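PDB 3S5W: L-ornithine N(5)-monooxygenase from Pseudomonas aeruginosa, which uses FAD, NADPH and oxygen to hydroxylate the side-chain nitrogen of L-ornithine, the first step toward hydroxamate siderophores such as pyoverdin. Local coordinates for residues Val36-Ser41 against Trp135-Phe140; Ile47-Arg52 against Ser442-Leu447; Gln347-Ala352 against Asp367-Ala372. One frame throughout, in Å; residues are numbered along the deposited sequence.

Interaction 1. Residues Val36-Ser41 against Trp135-Phe140; sequences VGFGPS and WVASHF. With FAD (flavin-adenine dinucleotide), chain C.
Phe38 meets Ala137 and Phe140 in a small, wholly apolar contact. The outer rim of its ring does the touching. CE2 of Phe38 lies 3.9 Å from CB of Ala137. CZ of Phe38 lies 3.9 Å from CB of Phe140, which sits at the ring edge, near the ring plane. The two phenylalanine side chains run nearly perpendicular to each other. CG of Phe38 is anti to its backbone N (chi1 -156°), and this carries the ring away from the cofactor.

No hydrogen bond crosses the contact; each segment has its own. On the FAD side, Ser41 N gives a bond of 2.9 Å to O1P of FAD, and Ser41 OG lies 2.6 Å from O2P. Gly37 and Gly39 have no side chains, which lets the ribose and diphosphate come close to the backbone. In the other segment, Ser138 OG and His139 ND1 reach Trp135 O from opposite faces of its carbonyl plane. A type I turn runs from Ala137 to Phe140.

Phe38 belongs to the glycine-rich turn of a Rossmann-type FAD site, between strand 30-36 and helix 40-56. Ala137, on helix 126-137, and Phe140, in the turn that follows, pack on it, as do Phe63 and Tyr146 of neighbouring strands.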
loop_
_atom_site.group_PDB
_atom_site.type_symbol
_atom_site.label_atom_id
_atom_site.label_comp_id
_atom_site.label_asym_id
_atom_site.label_seq_id
_atom_site.Cartn_x
_atom_site.Cartn_y
_atom_site.Cartn_z
ATOM N N VAL A 36 4.928 -14.279 -1.268
ATOM C CA VAL A 36 4.300 -13.598 -2.370
ATOM C C VAL A 36 4.519 -12.097 -2.128
ATOM O O VAL A 36 3.952 -11.530 -1.159
ATOM C CB VAL A 36 2.800 -13.891 -2.424
ATOM C CG1 VAL A 36 2.180 -13.222 -3.646
ATOM C CG2 VAL A 36 2.545 -15.398 -2.418
ATOM N N GLY A 37 5.331 -11.489 -2.990
ATOM C CA GLY A 37 5.713 -10.074 -2.905
ATOM C C GLY A 37 7.056 -9.869 -2.222
ATOM O O GLY A 37 7.461 -10.640 -1.337
ATOM N N PHE A 38 7.761 -8.830 -2.648
ATOM C CA PHE A 38 8.971 -8.421 -1.951
ATOM C C PHE A 38 8.927 -6.901 -1.760
ATOM O O PHE A 38 9.886 -6.190 -2.072
ATOM C CB PHE A 38 10.248 -8.860 -2.701
ATOM C CG PHE A 38 11.464 -8.992 -1.798
ATOM C CD1 PHE A 38 11.339 -9.573 -0.522
ATOM C CD2 PHE A 38 12.717 -8.549 -2.212
ATOM C CE1 PHE A 38 12.437 -9.731 0.316
ATOM C CE2 PHE A 38 13.844 -8.697 -1.377
ATOM C CZ PHE A 38 13.692 -9.283 -0.101
ATOM N N GLY A 39 7.781 -6.416 -1.286
ATOM C CA GLY A 39 7.669 -5.027 -0.814
ATOM C C GLY A 39 8.147 -4.935 0.637
ATOM O O GLY A 39 8.673 -5.916 1.204
ATOM N N PRO A 40 7.935 -3.763 1.278
ATOM C CA PRO A 40 8.396 -3.549 2.642
ATOM C C PRO A 40 8.062 -4.665 3.627
ATOM O O PRO A 40 8.909 -5.013 4.437
ATOM C CB PRO A 40 7.716 -2.221 3.047
ATOM C CG PRO A 40 7.601 -1.458 1.727
ATOM C CD PRO A 40 7.461 -2.521 0.633
ATOM N N SER A 41 6.857 -5.244 3.558
ATOM C CA SER A 41 6.508 -6.295 4.522
ATOM C C SER A 41 7.491 -7.474 4.442
ATOM O O SER A 41 7.987 -7.958 5.452
ATOM C CB SER A 41 5.076 -6.794 4.308
ATOM O OG SER A 41 4.163 -5.840 4.794
ATOM N N TRP A 135 17.780 -0.254 -2.066
ATOM C CA TRP A 135 19.110 -0.499 -1.524
ATOM C C TRP A 135 19.081 -1.658 -0.515
ATOM O O TRP A 135 19.917 -2.551 -0.594
ATOM C CB TRP A 135 19.697 0.768 -0.901
ATOM C CG TRP A 135 21.024 0.546 -0.210
ATOM C CD1 TRP A 135 22.261 0.452 -0.804
ATOM C CD2 TRP A 135 21.237 0.391 1.199
ATOM N NE1 TRP A 135 23.227 0.254 0.153
ATOM C CE2 TRP A 135 22.630 0.215 1.390
ATOM C CE3 TRP A 135 20.382 0.380 2.323
ATOM C CZ2 TRP A 135 23.192 0.025 2.666
ATOM C CZ3 TRP A 135 20.933 0.200 3.587
ATOM C CH2 TRP A 135 22.329 0.035 3.753
ATOM N N VAL A 136 18.106 -1.671 0.396
ATOM C CA VAL A 136 18.000 -2.759 1.360
ATOM C C VAL A 136 17.777 -4.099 0.611
ATOM O O VAL A 136 18.460 -5.067 0.914
ATOM C CB VAL A 136 16.890 -2.541 2.396
ATOM C CG1 VAL A 136 16.702 -3.783 3.298
ATOM C CG2 VAL A 136 17.243 -1.327 3.314
ATOM N N ALA A 137 16.803 -4.126 -0.305
ATOM C CA ALA A 137 16.415 -5.343 -1.044
ATOM C C ALA A 137 17.592 -5.937 -1.841
ATOM O O ALA A 137 17.689 -7.152 -1.942
ATOM C CB ALA A 137 15.220 -5.060 -1.984
ATOM N N SER A 138 18.472 -5.084 -2.371
ATOM C CA SER A 138 19.685 -5.497 -3.090
ATOM C C SER A 138 20.673 -6.306 -2.231
ATOM O O SER A 138 21.643 -6.843 -2.771
ATOM C CB SER A 138 20.415 -4.288 -3.713
ATOM O OG SER A 138 21.204 -3.646 -2.722
ATOM N N HIS A 139 20.453 -6.389 -0.912
ATOM C CA HIS A 139 21.238 -7.298 -0.049
ATOM C C HIS A 139 20.650 -8.707 0.038
ATOM O O HIS A 139 21.201 -9.568 0.737
ATOM C CB HIS A 139 21.400 -6.728 1.366
ATOM C CG HIS A 139 22.234 -5.492 1.414
ATOM N ND1 HIS A 139 21.745 -4.253 1.059
ATOM C CD2 HIS A 139 23.535 -5.309 1.749
ATOM C CE1 HIS A 139 22.712 -3.358 1.170
ATOM N NE2 HIS A 139 23.804 -3.972 1.597
ATOM N N PHE A 140 19.536 -8.941 -0.668
ATOM C CA PHE A 140 18.796 -10.219 -0.564
ATOM C C PHE A 140 18.581 -10.870 -1.933
ATOM O O PHE A 140 17.599 -11.592 -2.156
ATOM C CB PHE A 140 17.475 -10.033 0.223
ATOM C CG PHE A 140 17.706 -9.621 1.628
ATOM C CD1 PHE A 140 17.844 -8.271 1.955
ATOM C CD2 PHE A 140 17.853 -10.575 2.626
ATOM C CE1 PHE A 140 18.136 -7.874 3.269
ATOM C CE2 PHE A 140 18.133 -10.185 3.933
ATOM C CZ PHE A 140 18.260 -8.836 4.250
HETATM P PA FAD C . 3.404 -3.479 -1.061
HETATM O O1A FAD C . 2.158 -3.081 -1.759
HETATM O O2A FAD C . 4.421 -2.348 -0.831
HETATM O O5B FAD C . 4.154 -4.650 -1.902
HETATM C C5B FAD C . 3.397 -5.714 -2.429
HETATM C C4B FAD C . 4.301 -6.346 -3.473
HETATM O O4B FAD C . 3.655 -7.498 -3.944
HETATM C C3B FAD C . 4.470 -5.421 -4.674
HETATM O O3B FAD C . 5.842 -5.147 -4.880
HETATM C C2B FAD C . 3.853 -6.194 -5.846
HETATM O O2B FAD C . 4.644 -6.111 -7.027
HETATM C C1B FAD C . 3.884 -7.605 -5.341
HETATM N N9A FAD C . 2.815 -8.475 -5.821
HETATM C C8A FAD C . 1.442 -8.251 -5.793
HETATM N N7A FAD C . 0.833 -9.375 -6.273
HETATM C C5A FAD C . 1.798 -10.288 -6.568
HETATM C C6A FAD C . 1.737 -11.584 -7.080
HETATM N N6A FAD C . 0.566 -12.238 -7.145
HETATM N N1A FAD C . 2.933 -12.268 -7.285
HETATM C C2A FAD C . 4.162 -11.718 -6.985
HETATM N N3A FAD C . 4.226 -10.426 -6.473
HETATM C C4A FAD C . 3.053 -9.734 -6.276
HETATM N N1 FAD C . 2.692 3.672 4.437
HETATM C C2 FAD C . 3.392 4.427 5.369
HETATM O O2 FAD C . 3.605 3.985 6.485
HETATM N N3 FAD C . 3.855 5.687 5.049
HETATM C C4 FAD C . 3.654 6.225 3.802
HETATM O O4 FAD C . 4.130 7.345 3.545
HETATM C C4X FAD C . 2.931 5.474 2.856
HETATM N N5 FAD C . 2.693 5.997 1.593
HETATM C C5X FAD C . 1.971 5.262 0.668
HETATM C C6 FAD C . 1.737 5.803 -0.605
HETATM C C7 FAD C . 1.016 5.092 -1.555
HETATM C C7M FAD C . 0.795 5.742 -2.897
HETATM C C8 FAD C . 0.504 3.843 -1.222
HETATM C C8M FAD C . -0.281 3.016 -2.199
HETATM C C9 FAD C . 0.731 3.295 0.036
HETATM C C9A FAD C . 1.484 3.987 0.994
HETATM N N10 FAD C . 1.721 3.454 2.267
HETATM C C10 FAD C . 2.428 4.210 3.196
HETATM C "C1'" FAD C . 1.175 2.126 2.694
HETATM C "C2'" FAD C . 1.880 0.911 2.056
HETATM O "O2'" FAD C . 0.872 -0.105 2.058
HETATM C "C3'" FAD C . 3.059 0.488 2.920
HETATM O "O3'" FAD C . 4.013 1.556 3.088
HETATM C "C4'" FAD C . 3.825 -0.706 2.298
HETATM O "O4'" FAD C . 4.091 -0.430 0.928
HETATM C "C5'" FAD C . 3.140 -2.085 2.491
HETATM O "O5'" FAD C . 4.110 -3.074 2.203
HETATM P P FAD C . 3.735 -4.535 1.617
HETATM O O1P FAD C . 5.060 -5.186 1.304
HETATM O O2P FAD C . 2.840 -5.196 2.629
HETATM O O3P FAD C . 2.929 -4.204 0.280
#

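Interaction 2. Residues Ile47-Arg52 against Ser442-Leu447; sequences IALQER and SLYQHL. With PO4 (phosphate ion), chain G.
Tyr444 reaches from helix 432-447 to pack against Arg52 and Leu49 of helix 40-56. This is helix-helix packing in the FAD-binding part of the fold, where helix 40-56 follows the Rossmann-type dinucleotide turn. The two short helical segments cross at -56°, with their axes 11.7 Å apart at closest approach. Large side chains fill that distance.

Arg52 meets the ring with its aliphatic part. Its CB is 3.6 Å from CE2 of Tyr444, and its CD is 3.7 Å from CD2 of the same ring. The arginine CG is anti to the carbonyl carbon, and the chain is extended from there to NE. It runs alongside Tyr444 in the opposite direction. The guanidinium plane is turned 42° from the ring. The charged end passes on to helix 432-447, where NE bonds Ser440 OG and NH2 bonds Glu437 O. NH1 bonds Gln56 OE1 on its own helix. These three partners fix the rotation of the group.

Leu49 supplies the apolar neighbour. Its CD2 methyl touches two residues, lying 4.1 Å from CE2 of Tyr444 and equally far from CD2 of Leu443. The two leucine side chains meet crosswise, each through its CD2 methyl. Both leucines also pack on Leu33 of strand 30-36.

The tyrosine hydroxyl is hydrogen-bonded to Gly57 O, just past helix 40-56. On the far flank His446 binds a phosphate, probably from the crystallisation liquor, which Arg401 also holds. His446 ND1 gives a nearly straight bond of 2.7 Å to O1 of the phosphate, at 173°.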
loop_
_atom_site.group_PDB
_atom_site.type_symbol
_atom_site.label_atom_id
_atom_site.label_comp_id
_atom_site.label_asym_id
_atom_site.label_seq_id
_atom_site.Cartn_x
_atom_site.Cartn_y
_atom_site.Cartn_z
ATOM N N ILE A 47 15.002 -9.495 6.476
ATOM C CA ILE A 47 15.961 -8.982 7.466
ATOM C C ILE A 47 15.844 -9.718 8.797
ATOM O O ILE A 47 16.861 -10.138 9.384
ATOM C CB ILE A 47 15.784 -7.458 7.718
ATOM C CG1 ILE A 47 16.031 -6.675 6.439
ATOM C CG2 ILE A 47 16.692 -6.981 8.860
ATOM C CD1 ILE A 47 15.511 -5.217 6.501
ATOM N N ALA A 48 14.618 -9.866 9.290
ATOM C CA ALA A 48 14.420 -10.494 10.593
ATOM C C ALA A 48 14.845 -11.982 10.558
ATOM O O ALA A 48 15.422 -12.501 11.540
ATOM C CB ALA A 48 12.996 -10.363 11.018
ATOM N N LEU A 49 14.587 -12.635 9.426
ATOM C CA LEU A 49 15.047 -14.029 9.195
ATOM C C LEU A 49 16.555 -14.126 9.220
ATOM O O LEU A 49 17.100 -15.022 9.879
ATOM C CB LEU A 49 14.504 -14.611 7.880
ATOM C CG LEU A 49 13.003 -14.871 7.812
ATOM C CD1 LEU A 49 12.555 -15.155 6.376
ATOM C CD2 LEU A 49 12.570 -15.955 8.775
ATOM N N GLN A 50 17.224 -13.196 8.534
ATOM C CA GLN A 50 18.695 -13.114 8.529
ATOM C C GLN A 50 19.308 -12.900 9.930
ATOM O O GLN A 50 20.372 -13.479 10.235
ATOM C CB GLN A 50 19.204 -12.064 7.525
ATOM C CG GLN A 50 20.709 -11.811 7.605
ATOM C CD GLN A 50 21.208 -10.828 6.568
ATOM O OE1 GLN A 50 21.743 -11.225 5.530
ATOM N NE2 GLN A 50 21.032 -9.541 6.834
ATOM N N GLU A 51 18.647 -12.088 10.778
ATOM C CA GLU A 51 19.090 -11.896 12.180
ATOM C C GLU A 51 19.014 -13.156 13.023
ATOM O O GLU A 51 19.837 -13.350 13.912
ATOM C CB GLU A 51 18.294 -10.786 12.904
ATOM C CG GLU A 51 18.425 -9.411 12.232
ATOM C CD GLU A 51 17.722 -8.247 12.990
ATOM O OE1 GLU A 51 16.972 -8.498 13.969
ATOM O OE2 GLU A 51 17.940 -7.074 12.582
ATOM N N ARG A 52 18.018 -13.991 12.752
ATOM C CA ARG A 52 17.806 -15.225 13.494
ATOM C C ARG A 52 18.700 -16.386 13.034
ATOM O O ARG A 52 18.889 -17.345 13.785
ATOM C CB ARG A 52 16.344 -15.645 13.398
ATOM C CG ARG A 52 15.365 -14.750 14.129
ATOM C CD ARG A 52 13.952 -15.277 14.019
ATOM N NE ARG A 52 12.982 -14.493 14.800
ATOM C CZ ARG A 52 12.737 -14.631 16.104
ATOM N NH1 ARG A 52 13.387 -15.532 16.821
ATOM N NH2 ARG A 52 11.820 -13.868 16.700
ATOM N N SER A 442 7.583 -17.108 14.901
ATOM C CA SER A 442 6.558 -18.123 14.737
ATOM C C SER A 442 6.996 -19.178 13.693
ATOM O O SER A 442 6.805 -20.379 13.901
ATOM C CB SER A 442 5.258 -17.469 14.311
ATOM O OG SER A 442 4.264 -18.432 14.001
ATOM N N LEU A 443 7.555 -18.718 12.574
ATOM C CA LEU A 443 7.981 -19.603 11.491
ATOM C C LEU A 443 9.034 -20.592 11.959
ATOM O O LEU A 443 8.898 -21.797 11.688
ATOM C CB LEU A 443 8.489 -18.809 10.286
ATOM C CG LEU A 443 9.024 -19.603 9.089
ATOM C CD1 LEU A 443 7.934 -20.497 8.493
ATOM C CD2 LEU A 443 9.572 -18.679 8.023
ATOM N N TYR A 444 10.068 -20.096 12.653
ATOM C CA TYR A 444 11.097 -20.983 13.223
ATOM C C TYR A 444 10.487 -21.974 14.207
ATOM O O TYR A 444 10.848 -23.147 14.189
ATOM C CB TYR A 444 12.232 -20.213 13.905
ATOM C CG TYR A 444 13.371 -19.831 12.991
ATOM C CD1 TYR A 444 14.393 -20.746 12.690
ATOM C CD2 TYR A 444 13.439 -18.562 12.434
ATOM C CE1 TYR A 444 15.447 -20.394 11.863
ATOM C CE2 TYR A 444 14.477 -18.197 11.599
ATOM C CZ TYR A 444 15.485 -19.110 11.314
ATOM O OH TYR A 444 16.516 -18.731 10.491
ATOM N N GLN A 445 9.572 -21.505 15.049
ATOM C CA GLN A 445 8.870 -22.373 15.994
ATOM C C GLN A 445 8.084 -23.472 15.262
ATOM O O GLN A 445 8.106 -24.633 15.681
ATOM C CB GLN A 445 7.964 -21.545 16.921
ATOM C CG GLN A 445 7.189 -22.328 18.007
ATOM C CD GLN A 445 8.090 -23.164 18.942
ATOM O OE1 GLN A 445 9.173 -22.729 19.354
ATOM N NE2 GLN A 445 7.635 -24.372 19.270
ATOM N N HIS A 446 7.407 -23.111 14.172
ATOM C CA HIS A 446 6.676 -24.087 13.373
ATOM C C HIS A 446 7.593 -25.100 12.667
ATOM O O HIS A 446 7.289 -26.295 12.642
ATOM C CB HIS A 446 5.770 -23.405 12.349
ATOM C CG HIS A 446 5.232 -24.341 11.311
ATOM N ND1 HIS A 446 4.135 -25.145 11.533
ATOM C CD2 HIS A 446 5.653 -24.620 10.053
ATOM C CE1 HIS A 446 3.898 -25.872 10.455
ATOM N NE2 HIS A 446 4.805 -25.574 9.542
ATOM N N LEU A 447 8.689 -24.617 12.091
ATOM C CA LEU A 447 9.627 -25.460 11.345
ATOM C C LEU A 447 10.573 -26.307 12.219
ATOM O O LEU A 447 11.193 -27.245 11.714
ATOM C CB LEU A 447 10.423 -24.627 10.335
ATOM C CG LEU A 447 9.658 -23.977 9.168
ATOM C CD1 LEU A 447 10.581 -23.084 8.348
ATOM C CD2 LEU A 447 8.995 -25.015 8.266
HETATM P P PO4 G . 1.843 -26.302 13.973
HETATM O O1 PO4 G . 2.871 -25.184 13.942
HETATM O O2 PO4 G . 1.518 -26.731 12.554
HETATM O O3 PO4 G . 2.414 -27.463 14.753
HETATM O O4 PO4 G . 0.574 -25.839 14.660
#

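Interaction 3. Residues Gln347-Ala352 against Asp367-Ala372; sequences QGIELA and DAVILA. With NAP (NADP nicotinamide-adenine-dinucleotide phosphate), chain F.
A single methyl, CG2 of Val369, carries this contact by reaching both Ile349 and Leu351. No hydrogen bond joins the two strand segments. The strands belong to different sheets and meet mainly through side chains. Strand 348-355 is the middle strand of a three-stranded antiparallel sheet. Strand 368-371 lies within a parallel sheet of five.

CG2 of Val369 lies 3.8 Å from CG2 of Ile349 and 3.9 Å from CB of the same isoleucine. The valine lies across the isoleucine, and each brings its CG2 branch to the meeting point. In the valine this branch is anti to the carbonyl carbon, with CG1 anti to the backbone N (chi1 179°). In the isoleucine it is CG2 that lies anti to the backbone N. Leu351 approaches more loosely, with CD1 4.4 Å from CG2 of Val369.

Ile349, Leu351 and Val369 point toward the opposite segment. Ile233 packs on Val369 from the parallel sheet, and Ala231 packs on Leu351. The CB of Glu350 points away, and its carboxylate forms a salt bridge with Arg341. A side chain on Gly348 would be jammed against the carbonyl O of Gln347.

Asp367 lies where the chain passes from strand 361-366 of the small sheet to strand 368-371, and its OD1 accepts a hydrogen bond from the backbone N of Lys229. At the other end of strand 368-371, Ala372 O is 3.4 Å from O4B of the adenosine ribose of NADP. A small antiparallel sheet set against a parallel Rossmann-type sheet is characteristic of the NADPH-binding domain of two-dinucleotide flavoproteins.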
loop_
_atom_site.group_PDB
_atom_site.type_symbol
_atom_site.label_atom_id
_atom_site.label_comp_id
_atom_site.label_asym_id
_atom_site.label_seq_id
_atom_site.Cartn_x
_atom_site.Cartn_y
_atom_site.Cartn_z
ATOM N N GLN A 347 -15.686 12.960 -27.588
ATOM C CA GLN A 347 -15.139 14.212 -27.008
ATOM C C GLN A 347 -14.455 14.072 -25.634
ATOM O O GLN A 347 -13.817 15.011 -25.174
ATOM C CB GLN A 347 -16.228 15.299 -26.883
ATOM C CG GLN A 347 -16.757 15.881 -28.211
ATOM C CD GLN A 347 -17.863 15.034 -28.827
ATOM O OE1 GLN A 347 -17.781 14.654 -30.003
ATOM N NE2 GLN A 347 -18.903 14.724 -28.036
ATOM N N GLY A 348 -14.603 12.921 -24.982
ATOM C CA GLY A 348 -14.006 12.704 -23.660
ATOM C C GLY A 348 -14.878 11.838 -22.767
ATOM O O GLY A 348 -15.756 11.110 -23.265
ATOM N N ILE A 349 -14.604 11.868 -21.460
ATOM C CA ILE A 349 -15.386 11.120 -20.494
ATOM C C ILE A 349 -16.420 12.092 -19.910
ATOM O O ILE A 349 -16.060 13.100 -19.274
ATOM C CB ILE A 349 -14.503 10.459 -19.367
ATOM C CG1 ILE A 349 -13.401 9.576 -19.986
ATOM C CG2 ILE A 349 -15.365 9.675 -18.357
ATOM C CD1 ILE A 349 -13.923 8.457 -20.923
ATOM N N GLU A 350 -17.696 11.786 -20.137
ATOM C CA GLU A 350 -18.769 12.656 -19.690
ATOM C C GLU A 350 -19.215 12.189 -18.305
ATOM O O GLU A 350 -19.527 11.025 -18.108
ATOM C CB GLU A 350 -19.924 12.635 -20.726
ATOM C CG GLU A 350 -21.094 13.493 -20.335
ATOM C CD GLU A 350 -22.200 13.419 -21.360
ATOM O OE1 GLU A 350 -22.015 13.925 -22.481
ATOM O OE2 GLU A 350 -23.238 12.827 -21.041
ATOM N N LEU A 351 -19.207 13.092 -17.327
ATOM C CA LEU A 351 -19.583 12.726 -15.969
ATOM C C LEU A 351 -20.837 13.496 -15.613
ATOM O O LEU A 351 -20.875 14.708 -15.803
ATOM C CB LEU A 351 -18.487 13.122 -14.958
ATOM C CG LEU A 351 -17.098 12.483 -15.066
ATOM C CD1 LEU A 351 -16.253 12.878 -13.833
ATOM C CD2 LEU A 351 -17.171 10.960 -15.199
ATOM N N ALA A 352 -21.837 12.779 -15.103
ATOM C CA ALA A 352 -23.039 13.395 -14.559
ATOM C C ALA A 352 -22.796 13.537 -13.059
ATOM O O ALA A 352 -22.623 12.546 -12.343
ATOM C CB ALA A 352 -24.292 12.546 -14.871
ATOM N N ASP A 367 -11.060 15.204 -20.392
ATOM C CA ASP A 367 -10.094 14.556 -21.245
ATOM C C ASP A 367 -9.543 13.309 -20.558
ATOM O O ASP A 367 -9.165 12.343 -21.221
ATOM C CB ASP A 367 -8.962 15.532 -21.589
ATOM C CG ASP A 367 -9.428 16.668 -22.491
ATOM O OD1 ASP A 367 -9.505 17.837 -22.045
ATOM O OD2 ASP A 367 -9.739 16.390 -23.657
ATOM N N ALA A 368 -9.517 13.339 -19.220
ATOM C CA ALA A 368 -9.050 12.231 -18.400
ATOM C C ALA A 368 -9.732 12.256 -17.026
ATOM O O ALA A 368 -10.195 13.321 -16.553
ATOM C CB ALA A 368 -7.505 12.267 -18.256
ATOM N N VAL A 369 -9.857 11.088 -16.423
ATOM C CA VAL A 369 -10.403 10.962 -15.082
ATOM C C VAL A 369 -9.429 10.109 -14.241
ATOM O O VAL A 369 -9.154 8.941 -14.556
ATOM C CB VAL A 369 -11.833 10.354 -15.048
ATOM C CG1 VAL A 369 -12.345 10.219 -13.613
ATOM C CG2 VAL A 369 -12.808 11.142 -15.952
ATOM N N ILE A 370 -8.921 10.703 -13.168
ATOM C CA ILE A 370 -8.046 10.004 -12.247
ATOM C C ILE A 370 -8.881 9.563 -11.041
ATOM O O ILE A 370 -9.527 10.381 -10.369
ATOM C CB ILE A 370 -6.855 10.913 -11.798
ATOM C CG1 ILE A 370 -6.138 11.496 -13.039
ATOM C CG2 ILE A 370 -5.935 10.191 -10.774
ATOM C CD1 ILE A 370 -5.006 12.523 -12.694
ATOM N N LEU A 371 -8.853 8.271 -10.773
ATOM C CA LEU A 371 -9.523 7.686 -9.615
ATOM C C LEU A 371 -8.538 7.618 -8.445
ATOM O O LEU A 371 -7.712 6.734 -8.377
ATOM C CB LEU A 371 -10.065 6.291 -9.966
ATOM C CG LEU A 371 -10.955 6.259 -11.214
ATOM C CD1 LEU A 371 -11.417 4.788 -11.515
ATOM C CD2 LEU A 371 -12.140 7.150 -11.016
ATOM N N ALA A 372 -8.620 8.589 -7.534
ATOM C CA ALA A 372 -7.734 8.621 -6.369
ATOM C C ALA A 372 -8.546 8.080 -5.197
ATOM O O ALA A 372 -8.763 8.759 -4.166
ATOM C CB ALA A 372 -7.245 10.072 -6.135
HETATM P PA NAP F . -8.131 6.805 1.133
HETATM O O1A NAP F . -7.679 7.537 2.321
HETATM O O2A NAP F . -8.829 5.566 1.417
HETATM O O5B NAP F . -8.919 7.849 0.236
HETATM C C5B NAP F . -9.878 7.338 -0.614
HETATM C C4B NAP F . -10.589 8.567 -1.140
HETATM O O4B NAP F . -11.386 8.068 -2.176
HETATM C C3B NAP F . -11.510 9.175 -0.073
HETATM O O3B NAP F . -11.578 10.562 -0.373
HETATM C C2B NAP F . -12.835 8.477 -0.425
HETATM O O2B NAP F . -13.936 9.287 -0.131
HETATM C C1B NAP F . -12.744 8.350 -1.965
HETATM N N9A NAP F . -13.626 7.265 -2.424
HETATM C C8A NAP F . -13.523 5.924 -2.119
HETATM N N7A NAP F . -14.529 5.251 -2.720
HETATM C C5A NAP F . -15.283 6.148 -3.377
HETATM C C6A NAP F . -16.447 6.017 -4.136
HETATM N N6A NAP F . -17.018 4.828 -4.292
HETATM N N1A NAP F . -16.998 7.135 -4.687
HETATM C C2A NAP F . -16.446 8.378 -4.532
HETATM N N3A NAP F . -15.289 8.518 -3.777
HETATM C C4A NAP F . -14.736 7.421 -3.200
HETATM O O3 NAP F . -6.915 6.549 0.102
HETATM P PN NAP F . -5.583 7.401 -0.317
HETATM O O1N NAP F . -4.974 6.634 -1.456
HETATM O O2N NAP F . -5.861 8.858 -0.530
HETATM O O5D NAP F . -4.755 7.125 1.035
HETATM C C5D NAP F . -4.000 8.005 1.841
HETATM C C4D NAP F . -2.911 7.053 2.323
HETATM O O4D NAP F . -1.650 7.619 2.560
HETATM C C3D NAP F . -3.160 6.269 3.601
HETATM O O3D NAP F . -4.287 5.432 3.498
HETATM C C2D NAP F . -1.802 5.559 3.719
HETATM O O2D NAP F . -1.697 4.273 3.122
HETATM C C1D NAP F . -0.853 6.524 2.996
HETATM P P2B NAP F . -14.883 9.082 1.169
HETATM O O1X NAP F . -16.123 9.863 0.753
HETATM O O2X NAP F . -14.075 9.700 2.294
HETATM O O3X NAP F . -15.096 7.606 1.394
#

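How the interactions relate
Interactions 1 and 2 are neighbours, with centres about 16 Å apart. Both use helix 40-56: interaction 1 its start at the FAD diphosphate, interaction 2 a later part. They touch directly where Ile47 CD1 lies 3.7 Å from Val136 CG1. Their segments alternate along the chain. Interaction 2 brings the last helix, 432-447, back onto the first, closing the FAD-binding part. Interaction 3 lies on the opposite side of the chain's centre. Its centre is about 36 Å from that of interaction 1 and about 48 Å from that of interaction 2. It is nested within the loop closed by interaction 2. Interactions 1 and 2 thus lie in the FAD-binding part, and interaction 3 in the NADP-binding part.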